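Local coordinates for nucleoprotein (Sendai virus, PDB 6M7D), which coats the viral RNA genome, one subunit per six ribonucleotides, in a helical nucleocapsid that shields it from nucleases and serves as template for transcription and replication, at residues Gly30-Val35 with Asp98-Ile103; Val35-Leu40 with Phe74-Leu79; Ile53-Leu58 with Ser142-Gly147; Lys66-Arg71 with Ile219-Arg224; Ile171-Ile176 with Ala208-Gly213. All blocks are in the same frame, centred on the assembly; numbering follows the deposited sequence.

Contacts 1 and 2 share V35 and strand 33-40: the strand pairs with strand 99-108 in contact 1 and rests on helix 68-80 in contact 2, centres about 13 Å apart. Contact 4 uses the start of that helix, and Q70 NE2 bonds to S36 O at 3.0 Å. F57 of helix 47-62 packs on F38 and S77, joining contact 2 to contact 3. Contacts 3 and 5 are the closest pair, centres about 9 Å apart, where Q146 N meets V210 O at 3.0 Å. I219 touches F211 and so joins contact 4 to contact 5. These two approach the bound RNA most closely, nearest atoms about 9 Å away; for the others this is about 16 to 18 Å.

Contact 1: Gly30-Val35 with Asp98-Ile103; sequences GQRSTV and DVKYVI
V35 overlaps V99 on one face of a parallel strand pair, its CG2 methyl lying 3.6 Å from V99 CG1. CG1 of V35 is trans to the backbone N (chi1 -170°), which leaves CG2 as the branch turned to V99. On the same face, V35 CB sits at the edge of the Y101 ring, 3.9 Å from Y101 CD1, and S33 CB meets V99 CG1. T34 and K100 occupy the other face and run side by side, with T34 OG1 3.7 Å from K100 CE. Before the strand proper, the R32 chain crosses that of K100 at about a right angle and lays one guanidinium face over V99 O, R32 CZ being 3.7 Å from that oxygen.

The register follows from three backbone hydrogen bonds. K100 N donates to S33 O at 2.8 Å, V35 N to K100 O at 2.7 Å, and V102 N to V35 O at 2.6 Å. K100 thus uses both its N-H and its carbonyl on the partner strand, as a parallel ladder requires.

Strand 33-40 is an outermost strand of the sheet within the chain, and strand 99-108 separates it from strand 118-122. Helices 47-62, 68-80 and 86-93 join the parallel neighbours in a crossover, as in a beta-alpha-beta unit but with three helices. S33 and V35 rest on S69 of helix 68-80, while V99 and Y101 touch S228 of helix 227-239.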
# COMPACT_ATOMS: atom_id res chain seq x y z
N GLY A 30 0.17 19.16 -18.17
CA GLY A 30 -1.07 19.60 -17.58
C GLY A 30 -0.85 20.57 -16.43
O GLY A 30 0.22 21.14 -16.25
N GLN A 31 -1.92 20.76 -15.66
CA GLN A 31 -1.84 21.64 -14.51
C GLN A 31 -1.18 20.94 -13.33
O GLN A 31 -1.45 19.78 -13.04
CB GLN A 31 -3.24 22.12 -14.12
CG GLN A 31 -3.95 22.86 -15.22
CD GLN A 31 -3.14 24.02 -15.75
OE1 GLN A 31 -2.56 24.79 -14.98
NE2 GLN A 31 -3.09 24.16 -17.06
N ARG A 32 -0.29 21.66 -12.66
CA ARG A 32 0.45 21.11 -11.53
C ARG A 32 0.61 22.17 -10.46
O ARG A 32 0.89 23.33 -10.76
CB ARG A 32 1.83 20.59 -11.96
CG ARG A 32 2.64 21.57 -12.75
CD ARG A 32 4.11 21.24 -12.70
NE ARG A 32 4.36 19.83 -12.95
CZ ARG A 32 5.56 19.32 -13.19
NH1 ARG A 32 6.62 20.12 -13.22
NH2 ARG A 32 5.71 18.02 -13.40
N SER A 33 0.42 21.76 -9.21
CA SER A 33 0.69 22.65 -8.10
C SER A 33 2.18 22.72 -7.84
O SER A 33 2.94 21.79 -8.11
CB SER A 33 -0.04 22.17 -6.84
OG SER A 33 -1.43 22.42 -6.91
N THR A 34 2.62 23.86 -7.31
CA THR A 34 4.00 24.05 -6.92
C THR A 34 4.09 23.82 -5.41
O THR A 34 3.39 24.48 -4.63
CB THR A 34 4.51 25.44 -7.32
OG1 THR A 34 5.84 25.63 -6.85
CG2 THR A 34 3.60 26.55 -6.80
N VAL A 35 4.91 22.86 -5.01
CA VAL A 35 4.97 22.41 -3.62
C VAL A 35 6.35 22.70 -3.07
O VAL A 35 7.37 22.40 -3.71
CB VAL A 35 4.63 20.92 -3.51
CG1 VAL A 35 4.46 20.56 -2.08
CG2 VAL A 35 3.37 20.60 -4.27
N ASP A 98 2.06 15.58 -11.54
CA ASP A 98 1.06 16.07 -10.54
C ASP A 98 1.51 17.39 -9.90
O ASP A 98 0.66 18.29 -9.78
CB ASP A 98 0.77 14.99 -9.50
CG ASP A 98 -0.27 13.98 -9.95
OD1 ASP A 98 -0.03 12.77 -9.78
OD2 ASP A 98 -1.31 14.42 -10.47
N VAL A 99 2.79 17.52 -9.55
CA VAL A 99 3.26 18.76 -8.87
C VAL A 99 4.74 19.04 -9.18
O VAL A 99 5.44 18.12 -9.64
CB VAL A 99 3.06 18.68 -7.34
CG1 VAL A 99 1.61 18.89 -6.92
CG2 VAL A 99 3.61 17.39 -6.76
N LYS A 100 5.16 20.29 -8.95
CA LYS A 100 6.54 20.72 -9.08
C LYS A 100 7.09 20.99 -7.69
O LYS A 100 6.55 21.84 -6.96
CB LYS A 100 6.64 21.98 -9.95
CG LYS A 100 8.05 22.27 -10.41
CD LYS A 100 8.20 23.72 -10.83
CE LYS A 100 8.04 24.65 -9.64
NZ LYS A 100 8.41 26.05 -9.98
N TYR A 101 8.13 20.27 -7.32
CA TYR A 101 8.73 20.38 -6.00
C TYR A 101 9.76 21.50 -6.01
O TYR A 101 10.71 21.46 -6.79
CB TYR A 101 9.37 19.06 -5.58
CG TYR A 101 8.38 17.99 -5.21
CD1 TYR A 101 7.29 18.28 -4.41
CD2 TYR A 101 8.53 16.69 -5.66
CE1 TYR A 101 6.39 17.31 -4.07
CE2 TYR A 101 7.63 15.72 -5.33
CZ TYR A 101 6.56 16.03 -4.53
OH TYR A 101 5.65 15.05 -4.19
N VAL A 102 9.55 22.49 -5.15
CA VAL A 102 10.50 23.58 -4.96
C VAL A 102 11.28 23.27 -3.69
O VAL A 102 10.75 23.36 -2.59
CB VAL A 102 9.80 24.94 -4.87
CG1 VAL A 102 10.79 26.05 -5.14
CG2 VAL A 102 8.66 24.99 -5.84
N ILE A 103 12.54 22.90 -3.85
CA ILE A 103 13.34 22.44 -2.73
C ILE A 103 13.90 23.63 -1.98
O ILE A 103 14.66 24.43 -2.53
CB ILE A 103 14.47 21.51 -3.21
CG1 ILE A 103 13.87 20.24 -3.81
CG2 ILE A 103 15.38 21.16 -2.06
CD1 ILE A 103 14.88 19.35 -4.45

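Contact 2: Val35-Leu40 with Phe74-Leu79; sequences VSVFVL and FLVSLL
F38 and S77 make the one hydrogen bond between strand 35-40 and helix 74-79: F38 N donates to S77 OG at 2.7 Å, with an N-H...O angle of 156°. S77 OG stands beside its own backbone N, opposite the carbonyl carbon (chi1 -72°), from where it meets both F38 N and, one helical turn back, G73 O; the hydroxyl is thus gripped from two backbones. V37 and V39, the residues flanking F38, direct backbone bonds to strand 99-108. The N-H of F38 points to the side of this edge strand away from strand 99-108, where the serine hydroxyl accepts it.

The aromatic contact joins F38 and F74. Their planes are nearly parallel, 15° apart, but slid so far that the rings barely overlap, with centroids 5.5 Å apart. Contact is made by the outer ring atoms, F38 CE2 approaching F74 CE1 to 3.4 Å.

Aliphatic packing is carried by V37 and V76, whose side chains cross at about a right angle. V37 CG2 is 3.8 Å from V76 CG1. Both methyls of V37 meet V76 CG1, and V37 CG1 also touches S77 OG at 3.3 Å.

The strand and helix axes come within 6.9 Å and point broadly the same way. Helix 68-80 belongs to the crossover connection between strands 33-40 and 99-108 and packs on the sheet it joins. F57 of helix 47-62 covers F38 and S77, L90 of helix 86-93 touches V37 and V76, and L78 and L79 face helix 163-181.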
# COMPACT_ATOMS: atom_id res chain seq x y z
N VAL A 35 4.91 22.86 -5.01
CA VAL A 35 4.97 22.41 -3.62
C VAL A 35 6.35 22.70 -3.07
O VAL A 35 7.37 22.40 -3.71
CB VAL A 35 4.63 20.92 -3.51
CG1 VAL A 35 4.46 20.56 -2.08
CG2 VAL A 35 3.37 20.60 -4.27
N SER A 36 6.39 23.29 -1.88
CA SER A 36 7.64 23.57 -1.19
C SER A 36 8.07 22.34 -0.40
O SER A 36 7.33 21.86 0.46
CB SER A 36 7.49 24.77 -0.26
OG SER A 36 6.85 25.85 -0.91
N VAL A 37 9.26 21.83 -0.71
CA VAL A 37 9.85 20.71 0.01
C VAL A 37 11.10 21.22 0.71
O VAL A 37 11.96 21.85 0.08
CB VAL A 37 10.19 19.55 -0.93
CG1 VAL A 37 10.88 18.45 -0.16
CG2 VAL A 37 8.93 19.03 -1.55
N PHE A 38 11.21 20.95 2.00
CA PHE A 38 12.29 21.47 2.83
C PHE A 38 13.27 20.35 3.14
O PHE A 38 12.89 19.35 3.76
CB PHE A 38 11.73 22.09 4.11
CG PHE A 38 10.68 23.11 3.86
CD1 PHE A 38 11.03 24.43 3.67
CD2 PHE A 38 9.35 22.76 3.78
CE1 PHE A 38 10.06 25.38 3.43
CE2 PHE A 38 8.39 23.70 3.54
CZ PHE A 38 8.74 25.01 3.36
N VAL A 39 14.51 20.51 2.70
CA VAL A 39 15.57 19.56 2.95
C VAL A 39 16.52 20.16 3.97
O VAL A 39 16.58 21.39 4.12
CB VAL A 39 16.31 19.18 1.66
CG1 VAL A 39 15.31 18.71 0.62
CG2 VAL A 39 17.10 20.35 1.14
N LEU A 40 17.24 19.31 4.70
CA LEU A 40 18.19 19.81 5.69
C LEU A 40 19.55 20.00 5.06
O LEU A 40 20.12 19.07 4.48
CB LEU A 40 18.29 18.84 6.86
CG LEU A 40 17.01 18.51 7.62
CD1 LEU A 40 17.35 17.99 9.00
CD2 LEU A 40 16.13 19.73 7.70
N PHE A 74 5.11 18.50 2.81
CA PHE A 74 5.71 18.29 4.13
C PHE A 74 5.95 16.81 4.38
O PHE A 74 6.97 16.44 4.97
CB PHE A 74 4.81 18.88 5.21
CG PHE A 74 4.95 20.35 5.35
CD1 PHE A 74 6.17 20.91 5.65
CD2 PHE A 74 3.87 21.18 5.14
CE1 PHE A 74 6.31 22.26 5.77
CE2 PHE A 74 4.00 22.53 5.26
CZ PHE A 74 5.22 23.07 5.57
N LEU A 75 5.04 15.96 3.94
CA LEU A 75 5.28 14.52 4.02
C LEU A 75 6.45 14.12 3.12
O LEU A 75 7.24 13.24 3.48
CB LEU A 75 4.02 13.75 3.65
CG LEU A 75 3.03 13.61 4.79
CD1 LEU A 75 1.84 12.79 4.35
CD2 LEU A 75 3.69 12.98 5.99
N VAL A 76 6.58 14.75 1.96
CA VAL A 76 7.70 14.47 1.07
C VAL A 76 9.01 14.92 1.71
O VAL A 76 10.03 14.24 1.59
CB VAL A 76 7.46 15.16 -0.29
CG1 VAL A 76 8.74 15.30 -1.06
CG2 VAL A 76 6.46 14.37 -1.10
N SER A 77 8.98 16.06 2.40
CA SER A 77 10.14 16.51 3.16
C SER A 77 10.53 15.49 4.22
O SER A 77 11.70 15.16 4.38
CB SER A 77 9.81 17.85 3.82
OG SER A 77 9.76 18.89 2.87
N LEU A 78 9.53 15.00 4.95
CA LEU A 78 9.79 14.01 5.99
C LEU A 78 10.42 12.75 5.40
O LEU A 78 11.40 12.23 5.94
CB LEU A 78 8.50 13.69 6.72
CG LEU A 78 8.59 12.75 7.91
CD1 LEU A 78 9.64 13.24 8.87
CD2 LEU A 78 7.25 12.68 8.58
N LEU A 79 9.87 12.26 4.30
CA LEU A 79 10.41 11.05 3.69
C LEU A 79 11.79 11.29 3.09
O LEU A 79 12.59 10.36 2.99
CB LEU A 79 9.46 10.51 2.63
CG LEU A 79 8.02 10.25 3.06
CD1 LEU A 79 7.11 10.38 1.86
CD2 LEU A 79 7.88 8.89 3.69

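Contact 3: Ile53-Leu58 with Ser142-Gly147; sequences IATTFL and SPLFQG
L58 and L144 make the main aliphatic contact between helix 53-58 and the irregular segment 142-147. L58 CD2 does most of the touching, meeting L144 CG, at 3.4 Å, and L144 CD1. Both side chains hold CG trans to the backbone N (chi1 -168° in L58 and -172° in L144), and this turns both branched ends toward the other segment. T55, three residues earlier on the helix, also borders L144, although the modelled approach of their methyls is too close to be relied on.

The aromatic contribution comes from F145. L58 CD2 also meets the far end of its ring, 3.5 Å from F145 CZ, while within the loop L144 CG lies over one face of that ring, off toward its rim.

No hydrogen bond joins the two segments. T55 OG1 stands at the F145 ring edge, 4.1 Å from F145 CE2, but its hydrogen bond goes to L51 O, within its own helix.

L58 also touches L78 of helix 68-80, I219 of helix 213-225 and F211, so the contact joins helix 47-62 to the loop before helix 154-160 beside these helices. The loop is held to the start of helix 213-225 by bonds from P143 O to T212 OG1 and from L144 O to T215 OG1.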
# COMPACT_ATOMS: atom_id res chain seq x y z
N ILE A 53 12.83 18.97 13.54
CA ILE A 53 12.42 19.32 12.19
C ILE A 53 11.50 18.25 11.62
O ILE A 53 10.52 18.56 10.93
CB ILE A 53 13.65 19.54 11.30
CG1 ILE A 53 14.37 20.82 11.70
CG2 ILE A 53 13.26 19.59 9.84
CD1 ILE A 53 15.70 20.99 11.02
N ALA A 54 11.79 16.98 11.89
CA ALA A 54 10.91 15.91 11.45
C ALA A 54 9.54 16.02 12.08
O ALA A 54 8.51 15.83 11.41
CB ALA A 54 11.54 14.55 11.76
N THR A 55 9.49 16.32 13.38
CA THR A 55 8.20 16.48 14.04
C THR A 55 7.47 17.71 13.53
O THR A 55 6.24 17.72 13.45
CB THR A 55 8.40 16.55 15.56
OG1 THR A 55 9.06 15.36 16.00
CG2 THR A 55 7.07 16.68 16.27
N THR A 56 8.20 18.76 13.17
CA THR A 56 7.57 19.94 12.59
C THR A 56 6.97 19.64 11.23
O THR A 56 5.86 20.07 10.92
CB THR A 56 8.57 21.09 12.49
OG1 THR A 56 9.48 21.03 13.59
CG2 THR A 56 7.86 22.42 12.50
N PHE A 57 7.69 18.88 10.40
CA PHE A 57 7.14 18.43 9.13
C PHE A 57 5.88 17.61 9.34
O PHE A 57 4.88 17.79 8.65
CB PHE A 57 8.18 17.62 8.36
CG PHE A 57 9.31 18.43 7.82
CD1 PHE A 57 10.47 17.82 7.39
CD2 PHE A 57 9.22 19.81 7.74
CE1 PHE A 57 11.51 18.55 6.90
CE2 PHE A 57 10.26 20.55 7.25
CZ PHE A 57 11.41 19.92 6.83
N LEU A 58 5.92 16.68 10.30
CA LEU A 58 4.76 15.83 10.55
C LEU A 58 3.58 16.64 11.05
O LEU A 58 2.43 16.36 10.69
CB LEU A 58 5.12 14.74 11.55
CG LEU A 58 4.08 13.63 11.68
CD1 LEU A 58 4.12 12.73 10.47
CD2 LEU A 58 4.31 12.84 12.94
N SER A 142 -4.90 18.17 16.94
CA SER A 142 -4.85 16.96 17.80
C SER A 142 -3.39 16.63 18.11
O SER A 142 -2.51 17.13 17.39
CB SER A 142 -5.56 15.80 17.14
OG SER A 142 -5.03 15.55 15.85
N PRO A 143 -3.07 15.82 19.16
CA PRO A 143 -1.68 15.50 19.48
C PRO A 143 -1.01 14.72 18.34
O PRO A 143 -1.63 13.81 17.81
CB PRO A 143 -1.79 14.63 20.74
CG PRO A 143 -3.21 14.09 20.71
CD PRO A 143 -4.03 15.19 20.07
N LEU A 144 0.22 15.09 18.00
CA LEU A 144 0.99 14.45 16.90
C LEU A 144 1.30 12.98 17.23
O LEU A 144 1.13 12.13 16.33
CB LEU A 144 2.28 15.24 16.68
CG LEU A 144 3.10 14.83 15.45
CD1 LEU A 144 2.27 14.97 14.19
CD2 LEU A 144 4.37 15.65 15.35
N PHE A 145 1.68 12.69 18.47
CA PHE A 145 2.04 11.30 18.87
C PHE A 145 1.27 10.89 20.13
O PHE A 145 0.79 11.77 20.87
CB PHE A 145 3.55 11.17 19.13
CG PHE A 145 4.43 11.36 17.92
CD1 PHE A 145 4.42 10.44 16.89
CD2 PHE A 145 5.28 12.45 17.83
CE1 PHE A 145 5.24 10.61 15.78
CE2 PHE A 145 6.10 12.62 16.72
CZ PHE A 145 6.07 11.69 15.70
N GLN A 146 1.13 9.58 20.33
CA GLN A 146 0.41 9.02 21.51
C GLN A 146 1.28 9.19 22.76
O GLN A 146 2.49 8.90 22.69
CB GLN A 146 0.11 7.54 21.28
CG GLN A 146 -0.79 7.27 20.09
CD GLN A 146 -1.10 5.80 19.93
OE1 GLN A 146 -0.76 4.98 20.78
NE2 GLN A 146 -1.74 5.46 18.83
N GLY A 147 0.67 9.64 23.86
CA GLY A 147 1.38 9.83 25.14
C GLY A 147 0.83 8.92 26.22
O GLY A 147 -0.40 8.93 26.42

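Contact 4: Lys66-Arg71 with Ile219-Arg224; sequences KQHSQR and IGSVMR
R71 and V222 meet in a helix-helix packing of the globular core, probably Ncore, where helices 68-80 and 213-225 lie against each other, with H68 and S221 beside them. Followed outward, the arginine keeps one methyl as companion. R71 CB is 3.7 Å from V222 CG2, and CD is again near that methyl at 4.1 Å. The chain then bends at chi3 (60°) and folds back over it, bringing R71 CZ to 3.4 Å from V222 CG2. The methyl consequently lies over one face of the guanidinium. R71 NE passes close to CG2 too, yet its hydrogen bond goes to S61 O, a bond that would limit rotation of the guanidinium. At the tip, NH2 comes 3.7 Å from S221 OG, approaching it obliquely without a hydrogen bond.

H68 completes the interface with its ring edge. H68 CE1 is 3.4 Å from S221 OG, while ND1 makes a weak hydrogen bond to S225 OG further along the second helix. NH1 of R71 lies over one face of this imidazole, off towards the rim. S221 OG bonds to G218 O in its own helix.

Q67 occupies the N-cap position of helix 68-80. Between residues 66-71 and 219-224 the nearest CA atoms are H68 CA and V222 CA, 5.8 Å apart. V222 CG1 lies 3.8 Å from the carbonyl carbon C of R71.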
# COMPACT_ATOMS: atom_id res chain seq x y z
N LYS A 66 -3.71 24.11 6.05
CA LYS A 66 -2.68 24.04 4.98
C LYS A 66 -3.25 23.29 3.77
O LYS A 66 -3.98 22.31 3.97
CB LYS A 66 -1.43 23.35 5.52
CG LYS A 66 -0.14 23.64 4.76
CD LYS A 66 1.09 23.15 5.48
CE LYS A 66 1.20 23.65 6.90
NZ LYS A 66 1.25 25.13 6.95
N GLN A 67 -2.88 23.72 2.56
CA GLN A 67 -3.35 23.10 1.30
C GLN A 67 -2.86 21.65 1.26
O GLN A 67 -1.71 21.40 1.67
CB GLN A 67 -2.81 23.87 0.10
CG GLN A 67 -3.31 25.30 0.02
CD GLN A 67 -2.62 26.08 -1.08
OE1 GLN A 67 -1.50 25.78 -1.47
NE2 GLN A 67 -3.29 27.11 -1.57
N HIS A 68 -3.67 20.74 0.69
CA HIS A 68 -3.31 19.30 0.66
C HIS A 68 -1.98 19.11 -0.09
O HIS A 68 -1.19 18.26 0.35
CB HIS A 68 -4.46 18.47 0.07
CG HIS A 68 -5.46 18.05 1.09
ND1 HIS A 68 -5.46 16.79 1.66
CD2 HIS A 68 -6.48 18.72 1.66
CE1 HIS A 68 -6.44 16.70 2.53
NE2 HIS A 68 -7.09 17.87 2.55
N SER A 69 -1.76 19.85 -1.18
CA SER A 69 -0.49 19.72 -1.88
C SER A 69 0.67 20.12 -0.98
O SER A 69 1.73 19.48 -0.99
CB SER A 69 -0.50 20.56 -3.15
OG SER A 69 0.10 21.83 -2.92
N GLN A 70 0.48 21.15 -0.16
CA GLN A 70 1.56 21.58 0.73
C GLN A 70 1.77 20.57 1.86
O GLN A 70 2.91 20.31 2.27
CB GLN A 70 1.27 22.96 1.30
CG GLN A 70 2.50 23.63 1.86
CD GLN A 70 3.75 23.32 1.05
OE1 GLN A 70 3.88 23.73 -0.11
NE2 GLN A 70 4.67 22.57 1.64
N ARG A 71 0.69 19.99 2.37
CA ARG A 71 0.82 18.93 3.35
C ARG A 71 1.52 17.71 2.75
O ARG A 71 2.34 17.06 3.41
CB ARG A 71 -0.55 18.56 3.90
CG ARG A 71 -1.28 19.73 4.50
CD ARG A 71 -2.75 19.42 4.67
NE ARG A 71 -2.96 18.27 5.54
CZ ARG A 71 -4.15 17.82 5.90
NH1 ARG A 71 -5.24 18.42 5.46
NH2 ARG A 71 -4.26 16.77 6.69
N ILE A 219 -2.70 11.89 7.87
CA ILE A 219 -1.70 11.45 6.85
C ILE A 219 -2.42 10.72 5.72
O ILE A 219 -2.08 10.97 4.55
CB ILE A 219 -0.59 10.59 7.49
CG1 ILE A 219 0.19 11.37 8.55
CG2 ILE A 219 0.33 10.02 6.43
CD1 ILE A 219 1.37 10.62 9.12
N GLY A 220 -3.40 9.88 6.06
CA GLY A 220 -4.14 9.12 5.07
C GLY A 220 -4.95 10.00 4.15
O GLY A 220 -5.07 9.71 2.96
N SER A 221 -5.53 11.07 4.69
CA SER A 221 -6.25 12.02 3.85
C SER A 221 -5.31 12.72 2.88
O SER A 221 -5.64 12.88 1.70
CB SER A 221 -6.97 13.03 4.73
OG SER A 221 -6.22 14.22 4.85
N VAL A 222 -4.14 13.14 3.36
CA VAL A 222 -3.17 13.76 2.47
C VAL A 222 -2.73 12.79 1.39
O VAL A 222 -2.48 13.18 0.24
CB VAL A 222 -1.97 14.29 3.28
CG1 VAL A 222 -0.93 14.87 2.37
CG2 VAL A 222 -2.44 15.34 4.24
N MET A 223 -2.62 11.50 1.73
CA MET A 223 -2.24 10.51 0.73
C MET A 223 -3.35 10.27 -0.27
O MET A 223 -3.09 10.06 -1.46
CB MET A 223 -1.87 9.20 1.42
CG MET A 223 -0.54 9.23 2.10
SD MET A 223 -0.28 7.75 3.05
CE MET A 223 1.46 7.92 3.39
N ARG A 224 -4.60 10.28 0.19
CA ARG A 224 -5.73 10.12 -0.72
C ARG A 224 -5.81 11.28 -1.69
O ARG A 224 -6.19 11.09 -2.85
CB ARG A 224 -7.02 10.00 0.08
CG ARG A 224 -7.41 8.59 0.41
CD ARG A 224 -8.66 8.58 1.24
NE ARG A 224 -8.37 8.34 2.64
CZ ARG A 224 -8.66 9.19 3.62
NH1 ARG A 224 -9.25 10.34 3.34
NH2 ARG A 224 -8.36 8.89 4.87

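Contact 5: Ile171-Ile176 with Ala208-Gly213; sequences IVQVWI and ALVFTG
Q173 extends across the F211 ring, with its aliphatic root over the face and its amide reaching the phenylalanine's own backbone. Q173 CB stands 3.6 Å from the F211 ring centroid, close to the ring normal, a CH-pi contact. From there the chain runs extended beyond CG (chi2 -174°) and spans the ring, so that Q173 CD comes 3.9 Å from F211 CG. The amide oxygen then accepts a hydrogen bond from F211 N at 2.7 Å to Q173 OE1. The bond is fairly straight, 164° at the hydrogen, and the donor is tilted 27° out of the plane of the amide carbonyl. Q173 thus meets F211 at both ring face and backbone N-H; the first covers one side of the ring, the second holds the loop backbone.

V210 CA lies 3.2 Å from Q173 OE1. The modelled approach of Q173 NE2 to L209 O is too short to be trusted.

V174 meets the ring differently. Its CG2 methyl is in the ring plane at the edge, 3.8 Å from F211 CZ, and the two side chains cross at a slant. The ring is therefore bounded by one helix residue over a face and by the next at its rim.

V216 and I219 of helix 213-225 also touch F211. T212 is the N-cap of that helix, and the loop leading to it is tied to helix 163-181 through Q173. The Q173 side chain lies about 9 Å from that of R195, an RNA-binding residue, so the contact is near the RNA site without being part of it.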
# COMPACT_ATOMS: atom_id res chain seq x y z
N ILE A 171 9.02 7.60 9.76
CA ILE A 171 8.84 7.38 8.33
C ILE A 171 8.17 6.04 8.07
O ILE A 171 7.29 5.92 7.20
CB ILE A 171 10.20 7.51 7.62
CG1 ILE A 171 10.68 8.95 7.71
CG2 ILE A 171 10.10 7.06 6.19
CD1 ILE A 171 12.05 9.16 7.18
N VAL A 172 8.57 5.00 8.81
CA VAL A 172 7.92 3.71 8.71
C VAL A 172 6.44 3.83 9.01
O VAL A 172 5.62 3.17 8.38
CB VAL A 172 8.61 2.71 9.66
CG1 VAL A 172 7.66 1.63 10.11
CG2 VAL A 172 9.78 2.10 8.98
N GLN A 173 6.08 4.69 9.96
CA GLN A 173 4.67 4.84 10.27
C GLN A 173 3.92 5.57 9.16
O GLN A 173 2.76 5.27 8.90
CB GLN A 173 4.51 5.56 11.59
CG GLN A 173 4.90 4.73 12.76
CD GLN A 173 4.61 5.41 14.05
OE1 GLN A 173 3.56 5.20 14.64
NE2 GLN A 173 5.52 6.25 14.49
N VAL A 174 4.57 6.53 8.50
CA VAL A 174 3.94 7.15 7.34
C VAL A 174 3.67 6.10 6.26
O VAL A 174 2.59 6.07 5.65
CB VAL A 174 4.83 8.29 6.81
CG1 VAL A 174 4.25 8.88 5.54
CG2 VAL A 174 4.98 9.36 7.87
N TRP A 175 4.62 5.21 6.04
CA TRP A 175 4.41 4.14 5.06
C TRP A 175 3.30 3.19 5.50
O TRP A 175 2.50 2.71 4.68
CB TRP A 175 5.72 3.40 4.84
CG TRP A 175 6.70 4.18 4.05
CD1 TRP A 175 7.51 5.18 4.49
CD2 TRP A 175 6.98 4.02 2.66
NE1 TRP A 175 8.27 5.66 3.47
CE2 TRP A 175 7.97 4.96 2.33
CE3 TRP A 175 6.50 3.18 1.66
CZ2 TRP A 175 8.48 5.08 1.05
CZ3 TRP A 175 7.01 3.30 0.40
CH2 TRP A 175 7.99 4.24 0.11
N ILE A 176 3.25 2.88 6.80
CA ILE A 176 2.18 2.02 7.31
C ILE A 176 0.83 2.67 7.07
O ILE A 176 -0.16 1.99 6.80
CB ILE A 176 2.41 1.72 8.80
CG1 ILE A 176 3.65 0.86 8.99
CG2 ILE A 176 1.24 0.97 9.37
CD1 ILE A 176 4.09 0.76 10.40
N ALA A 208 7.11 6.28 22.21
CA ALA A 208 7.05 7.73 22.23
C ALA A 208 6.77 8.31 20.84
O ALA A 208 6.33 9.46 20.73
CB ALA A 208 8.34 8.31 22.78
N LEU A 209 7.02 7.54 19.79
CA LEU A 209 6.84 8.02 18.43
C LEU A 209 5.73 7.28 17.69
O LEU A 209 5.73 7.26 16.46
CB LEU A 209 8.15 7.91 17.65
CG LEU A 209 9.28 8.81 18.13
CD1 LEU A 209 10.56 8.39 17.44
CD2 LEU A 209 8.99 10.27 17.85
N VAL A 210 4.80 6.67 18.41
CA VAL A 210 3.69 5.97 17.78
C VAL A 210 2.61 6.97 17.42
O VAL A 210 2.06 7.63 18.30
CB VAL A 210 3.14 4.87 18.70
CG1 VAL A 210 1.84 4.34 18.16
CG2 VAL A 210 4.15 3.76 18.83
N PHE A 211 2.30 7.08 16.13
CA PHE A 211 1.28 8.02 15.67
C PHE A 211 -0.02 7.83 16.44
O PHE A 211 -0.41 6.71 16.76
CB PHE A 211 1.00 7.82 14.18
CG PHE A 211 2.09 8.30 13.28
CD1 PHE A 211 3.21 8.94 13.78
CD2 PHE A 211 2.00 8.12 11.92
CE1 PHE A 211 4.21 9.36 12.94
CE2 PHE A 211 2.99 8.55 11.08
CZ PHE A 211 4.09 9.17 11.59
N THR A 212 -0.69 8.93 16.73
CA THR A 212 -2.06 8.84 17.20
C THR A 212 -2.97 8.46 16.04
O THR A 212 -2.58 8.48 14.87
CB THR A 212 -2.52 10.16 17.81
OG1 THR A 212 -2.11 11.24 16.97
CG2 THR A 212 -1.93 10.35 19.17
N GLY A 213 -4.21 8.09 16.37
CA GLY A 213 -5.18 7.83 15.32
C GLY A 213 -5.44 9.05 14.46
O GLY A 213 -5.62 8.95 13.25